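Local coordinates for protein carbon monoxide dehydrogenase (Thermococcus sp. AM4, PDB 6T7J) that catalyses the oxidation of carbon monoxide to carbon dioxide, a reaction that needs a nickel-iron-sulfur cluster, whose nickel is missing from this structure, at residues Lys163-Leu169 and Leu189-Arg195; Glu196-Cys200 and His218-Thr222. One frame throughout, in Å; residues are numbered along the deposited sequence.

Contact 1: Lys163-Leu169 and Leu189-Arg195; sequences KPGDEPL and LPRAIDR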
loop_
_atom_site.group_PDB
_atom_site.type_symbol
_atom_site.label_atom_id
_atom_site.label_comp_id
_atom_site.label_asym_id
_atom_site.label_seq_id
_atom_site.Cartn_x
_atom_site.Cartn_y
_atom_site.Cartn_z
ATOM N N LYS A 163 16.274 4.930 -1.912
ATOM C CA LYS A 163 17.200 6.042 -1.740
ATOM C C LYS A 163 16.489 7.220 -1.074
ATOM O O LYS A 163 15.307 7.465 -1.346
ATOM C CB LYS A 163 17.792 6.468 -3.085
ATOM C CG LYS A 163 16.767 6.690 -4.181
ATOM C CD LYS A 163 17.400 6.559 -5.558
ATOM C CE LYS A 163 18.172 7.811 -5.935
ATOM N NZ LYS A 163 17.292 9.011 -5.985
ATOM N N PRO A 164 17.175 7.972 -0.208
ATOM C CA PRO A 164 16.486 8.946 0.647
ATOM C C PRO A 164 16.289 10.328 0.047
ATOM O O PRO A 164 15.525 11.119 0.617
ATOM C CB PRO A 164 17.418 9.025 1.862
ATOM C CG PRO A 164 18.786 8.825 1.275
ATOM C CD PRO A 164 18.630 7.981 0.023
ATOM N N GLY A 165 16.946 10.648 -1.062
ATOM C CA GLY A 165 16.835 11.976 -1.622
ATOM C C GLY A 165 15.624 12.140 -2.516
ATOM O O GLY A 165 14.949 11.182 -2.893
ATOM N N ASP A 166 15.342 13.395 -2.851
ATOM C CA ASP A 166 14.325 13.718 -3.839
ATOM C C ASP A 166 14.883 13.722 -5.256
ATOM O O ASP A 166 14.213 14.205 -6.175
ATOM C CB ASP A 166 13.677 15.066 -3.515
ATOM C CG ASP A 166 12.417 14.917 -2.680
ATOM O OD1 ASP A 166 12.429 14.113 -1.722
ATOM O OD2 ASP A 166 11.413 15.597 -2.983
ATOM N N GLU A 167 16.093 13.203 -5.445
ATOM C CA GLU A 167 16.638 13.028 -6.778
ATOM C C GLU A 167 15.857 11.944 -7.517
ATOM O O GLU A 167 15.334 11.014 -6.897
ATOM C CB GLU A 167 18.116 12.647 -6.703
ATOM C CG GLU A 167 19.055 13.827 -6.493
ATOM C CD GLU A 167 19.340 14.100 -5.028
ATOM O OE1 GLU A 167 20.521 14.307 -4.677
ATOM O OE2 GLU A 167 18.381 14.111 -4.227
ATOM N N PRO A 168 15.755 12.043 -8.840
ATOM C CA PRO A 168 14.988 11.049 -9.597
ATOM C C PRO A 168 15.670 9.689 -9.598
ATOM O O PRO A 168 16.871 9.560 -9.348
ATOM C CB PRO A 168 14.931 11.637 -11.012
ATOM C CG PRO A 168 15.305 13.081 -10.857
ATOM C CD PRO A 168 16.249 13.128 -9.703
ATOM N N LEU A 169 14.869 8.666 -9.887
ATOM C CA LEU A 169 15.379 7.303 -9.971
ATOM C C LEU A 169 16.498 7.212 -11.000
ATOM O O LEU A 169 16.427 7.816 -12.074
ATOM C CB LEU A 169 14.249 6.342 -10.340
ATOM C CG LEU A 169 13.313 5.910 -9.211
ATOM C CD1 LEU A 169 12.084 5.235 -9.781
ATOM C CD2 LEU A 169 14.037 4.978 -8.251
ATOM N N LEU A 189 8.296 12.989 -11.430
ATOM C CA LEU A 189 9.518 12.200 -11.486
ATOM C C LEU A 189 9.613 11.311 -10.251
ATOM O O LEU A 189 9.593 11.828 -9.122
ATOM C CB LEU A 189 10.745 13.103 -11.585
ATOM C CG LEU A 189 11.037 13.703 -12.963
ATOM C CD1 LEU A 189 12.149 14.735 -12.880
ATOM C CD2 LEU A 189 11.388 12.613 -13.963
ATOM N N PRO A 190 9.703 9.993 -10.405
ATOM C CA PRO A 190 9.793 9.117 -9.234
ATOM C C PRO A 190 11.171 9.172 -8.596
ATOM O O PRO A 190 12.192 9.316 -9.273
ATOM C CB PRO A 190 9.500 7.729 -9.809
ATOM C CG PRO A 190 9.944 7.817 -11.230
ATOM C CD PRO A 190 9.691 9.237 -11.671
ATOM N N ARG A 191 11.190 9.042 -7.270
ATOM C CA ARG A 191 12.406 9.181 -6.478
ATOM C C ARG A 191 12.921 7.856 -5.937
ATOM O O ARG A 191 14.095 7.523 -6.128
ATOM C CB ARG A 191 12.154 10.163 -5.325
ATOM C CG ARG A 191 11.596 11.504 -5.781
ATOM C CD ARG A 191 10.728 12.146 -4.712
ATOM N NE ARG A 191 9.509 11.382 -4.470
ATOM C CZ ARG A 191 8.537 11.765 -3.647
ATOM N NH1 ARG A 191 7.465 11.003 -3.488
ATOM N NH2 ARG A 191 8.638 12.907 -2.982
ATOM N N ALA A 192 12.074 7.091 -5.252
ATOM C CA ALA A 192 12.419 5.750 -4.797
ATOM C C ALA A 192 11.142 4.923 -4.785
ATOM O O ALA A 192 10.108 5.391 -4.300
ATOM C CB ALA A 192 13.067 5.775 -3.410
ATOM N N ILE A 193 11.223 3.697 -5.303
ATOM C CA ILE A 193 10.018 2.941 -5.651
ATOM C C ILE A 193 9.169 2.667 -4.414
ATOM O O ILE A 193 7.979 3.017 -4.359
ATOM C CB ILE A 193 10.396 1.630 -6.363
ATOM C CG1 ILE A 193 11.464 1.876 -7.430
ATOM C CG2 ILE A 193 9.173 1.034 -6.990
ATOM C CD1 ILE A 193 11.972 0.599 -8.087
ATOM N N ASP A 194 9.765 2.006 -3.416
ATOM C CA ASP A 194 9.037 1.695 -2.190
ATOM C C ASP A 194 8.483 2.955 -1.542
ATOM O O ASP A 194 7.387 2.927 -0.968
ATOM C CB ASP A 194 9.944 0.944 -1.215
ATOM C CG ASP A 194 10.369 -0.417 -1.741
ATOM O OD1 ASP A 194 9.838 -0.848 -2.787
ATOM O OD2 ASP A 194 11.235 -1.058 -1.107
ATOM N N ARG A 195 9.206 4.074 -1.650
ATOM C CA ARG A 195 8.679 5.334 -1.140
ATOM C C ARG A 195 7.431 5.762 -1.903
ATOM O O ARG A 195 6.485 6.280 -1.306
ATOM C CB ARG A 195 9.738 6.433 -1.207
ATOM C CG ARG A 195 9.208 7.778 -0.728
ATOM C CD ARG A 195 10.083 8.938 -1.148
ATOM N NE ARG A 195 9.585 10.196 -0.597
ATOM C CZ ARG A 195 10.283 11.325 -0.563
ATOM N NH1 ARG A 195 9.748 12.421 -0.042
ATOM N NH2 ARG A 195 11.517 11.359 -1.051
HETATM O O HOH W 1 13.243 8.912 -1.892
#

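Contact 2: Glu196-Cys200 and His218-Thr222; sequences EVCEC and HGIRT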
loop_
_atom_site.group_PDB
_atom_site.type_symbol
_atom_site.label_atom_id
_atom_site.label_comp_id
_atom_site.label_asym_id
_atom_site.label_seq_id
_atom_site.Cartn_x
_atom_site.Cartn_y
_atom_site.Cartn_z
ATOM N N GLU A 196 7.407 5.557 -3.222
ATOM C CA GLU A 196 6.219 5.924 -3.990
ATOM C C GLU A 196 5.016 5.083 -3.577
ATOM O O GLU A 196 3.910 5.611 -3.386
ATOM C CB GLU A 196 6.487 5.782 -5.491
ATOM C CG GLU A 196 7.727 6.514 -5.998
ATOM C CD GLU A 196 7.717 8.001 -5.690
ATOM O OE1 GLU A 196 6.620 8.581 -5.554
ATOM O OE2 GLU A 196 8.811 8.595 -5.587
ATOM N N VAL A 197 5.217 3.769 -3.423
ATOM C CA VAL A 197 4.127 2.899 -2.976
ATOM C C VAL A 197 3.621 3.342 -1.604
ATOM O O VAL A 197 2.408 3.488 -1.376
ATOM C CB VAL A 197 4.584 1.428 -2.959
ATOM C CG1 VAL A 197 3.651 0.586 -2.094
ATOM C CG2 VAL A 197 4.650 0.872 -4.374
ATOM N N CYS A 198 4.550 3.575 -0.673
ATOM C CA CYS A 198 4.162 3.949 0.681
ATOM C C CYS A 198 3.470 5.308 0.705
ATOM O O CYS A 198 2.536 5.522 1.486
ATOM C CB CYS A 198 5.393 3.932 1.586
ATOM S SG CYS A 198 5.246 4.859 3.115
ATOM N N GLU A 199 3.895 6.233 -0.163
ATOM C CA GLU A 199 3.238 7.534 -0.221
ATOM C C GLU A 199 1.833 7.422 -0.788
ATOM O O GLU A 199 0.950 8.185 -0.386
ATOM C CB GLU A 199 4.055 8.531 -1.047
ATOM C CG GLU A 199 3.334 9.869 -1.253
ATOM C CD GLU A 199 4.251 10.991 -1.697
ATOM O OE1 GLU A 199 3.731 12.043 -2.128
ATOM O OE2 GLU A 199 5.486 10.826 -1.613
ATOM N N CYS A 200 1.594 6.500 -1.721
ATOM C CA CYS A 200 0.212 6.284 -2.140
ATOM C C CYS A 200 -0.615 5.755 -0.972
ATOM O O CYS A 200 -1.723 6.236 -0.712
ATOM C CB CYS A 200 0.131 5.327 -3.334
ATOM S SG CYS A 200 0.854 5.884 -4.889
ATOM N N HIS A 218 0.285 11.674 -8.344
ATOM C CA HIS A 218 1.180 10.776 -7.625
ATOM C C HIS A 218 1.033 9.340 -8.110
ATOM O O HIS A 218 2.007 8.581 -8.093
ATOM C CB HIS A 218 0.946 10.841 -6.120
ATOM C CG HIS A 218 1.884 9.969 -5.345
ATOM N ND1 HIS A 218 1.471 8.834 -4.683
ATOM C CD2 HIS A 218 3.223 10.048 -5.160
ATOM C CE1 HIS A 218 2.514 8.267 -4.101
ATOM N NE2 HIS A 218 3.588 8.977 -4.383
ATOM N N GLY A 219 -0.170 8.946 -8.531
ATOM C CA GLY A 219 -0.315 7.656 -9.186
ATOM C C GLY A 219 0.532 7.555 -10.438
ATOM O O GLY A 219 1.132 6.512 -10.715
ATOM N N ILE A 220 0.592 8.640 -11.209
ATOM C CA ILE A 220 1.461 8.687 -12.382
ATOM C C ILE A 220 2.918 8.511 -11.965
ATOM O O ILE A 220 3.672 7.744 -12.578
ATOM C CB ILE A 220 1.243 10.002 -13.154
ATOM C CG1 ILE A 220 0.004 9.893 -14.047
ATOM C CG2 ILE A 220 2.475 10.358 -13.977
ATOM C CD1 ILE A 220 -0.597 11.224 -14.427
ATOM N N ARG A 221 3.330 9.221 -10.910
ATOM C CA ARG A 221 4.704 9.103 -10.420
ATOM C C ARG A 221 5.026 7.672 -9.993
ATOM O O ARG A 221 6.107 7.149 -10.294
ATOM C CB ARG A 221 4.931 10.073 -9.258
ATOM C CG ARG A 221 6.274 9.908 -8.555
ATOM C CD ARG A 221 6.709 11.193 -7.858
ATOM N NE ARG A 221 5.777 11.603 -6.812
ATOM C CZ ARG A 221 5.871 12.739 -6.127
ATOM N NH1 ARG A 221 6.861 13.588 -6.376
ATOM N NH2 ARG A 221 4.974 13.028 -5.192
ATOM N N THR A 222 4.091 7.019 -9.301
ATOM C CA THR A 222 4.316 5.650 -8.841
ATOM C C THR A 222 4.368 4.672 -10.010
ATOM O O THR A 222 5.212 3.765 -10.040
ATOM C CB THR A 222 3.218 5.249 -7.853
ATOM O OG1 THR A 222 3.178 6.192 -6.773
ATOM C CG2 THR A 222 3.475 3.857 -7.297
#

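Contact 1: Lys163-Leu169 and Leu189-Arg195
With chi1 at 178° and the chain extended from CG to NE, R195 reaches from the first turn of helix 193-203 to segment 163-169, where its NH2 donates to D166 OD1 (3.0 Å). R191 bends at chi3 (-67°) and lies alongside D166. R195 crosses the aspartate at about a right angle and meets its carboxylate from above the plane. The ion pair of D166 OD2 with R191 NH2 is long, 3.9 Å; the stronger partners of R191 are E196 and E199, on the helix that follows. The two guanidinium groups overlap near their rims, R195 CZ lying 3.3 Å above the plane of R191. A water accepts from R195 NH2 and donates to K163 O and G165 O, linking the arginine to the loop backbone. At the far end of the segment, L169 N donates to P190 O (2.8 Å), and P168 CA makes a CA-H...O contact with the same oxygen. L169 CD1 sits 3.6 Å from P190 CB; both methyls reach I193 CG1, and CD2 lies against R191 O. A192, the N-cap residue, sets its CB 3.5 Å from K163 O. The contact thus fastens the exit of helix 146-162 to the start of helix 193-203 through backbone and charge together. R195, and more weakly the distant R191, would probably favour ionised D166, while the glutamates that R191 binds would offset the crowding of positive charge.

Contact 2: Glu196-Cys200 and His218-Thr222
Segments E196-C200 and H218-T222 run nearly antiparallel, at 154° with axes 9.5 Å apart at their closest, so that E196 lies across from T222 and C200 from H218. H218, with CG anti to the backbone N (chi1 -178°), pushes its imidazole toward helix 193-203. There E199 CG covers one ring face, 3.3 Å from H218 NE2, and the E199 carboxylate is stacked on the ring with the planes 14° apart. H218 NE2 also makes a weak hydrogen bond to E196 OE1 (3.3 Å), and C200 SG approaches the ring obliquely, 3.7 Å from its centroid. The two helices form an antiparallel hairpin in the helical part of the CO dehydrogenase fold; helix 81-115 packs against it, and V197 touches C198 of the second subunit. R221 bends at chi3 and joins both acids: its NH2 pairs with E199 OE1 at 3.5 Å, whereas E196 OE1 lies well out of the guanidinium plane and is met by charge alone. The stronger partner of both acids is R191, and E199 also pairs with R203. T222 OG1 turns back onto its own helix, donating to H218 O (3.0 Å), which takes T222 N from the opposite face of the carbonyl.

Overall arrangement
From the N terminus, the chain leaves helix 146-162 into segment 163-169, passes through helix 177-186 and returns at 189-195, where contact 1 closes the excursion. Helix 193-203 then continues directly into contact 2, which closes the turn to helix 212-242. The two closures follow in series, neither nested nor crossed, with centres about 10 Å apart. Helix 193-203 belongs to both, and R191 of contact 1 is shared with the acids of contact 2. P190 and L189 also pack against R221, so the entry to the shared helix rests on helix 212-242. Together they join the end of helix 146-162, helix 193-203 and helix 212-242 beside the second subunit.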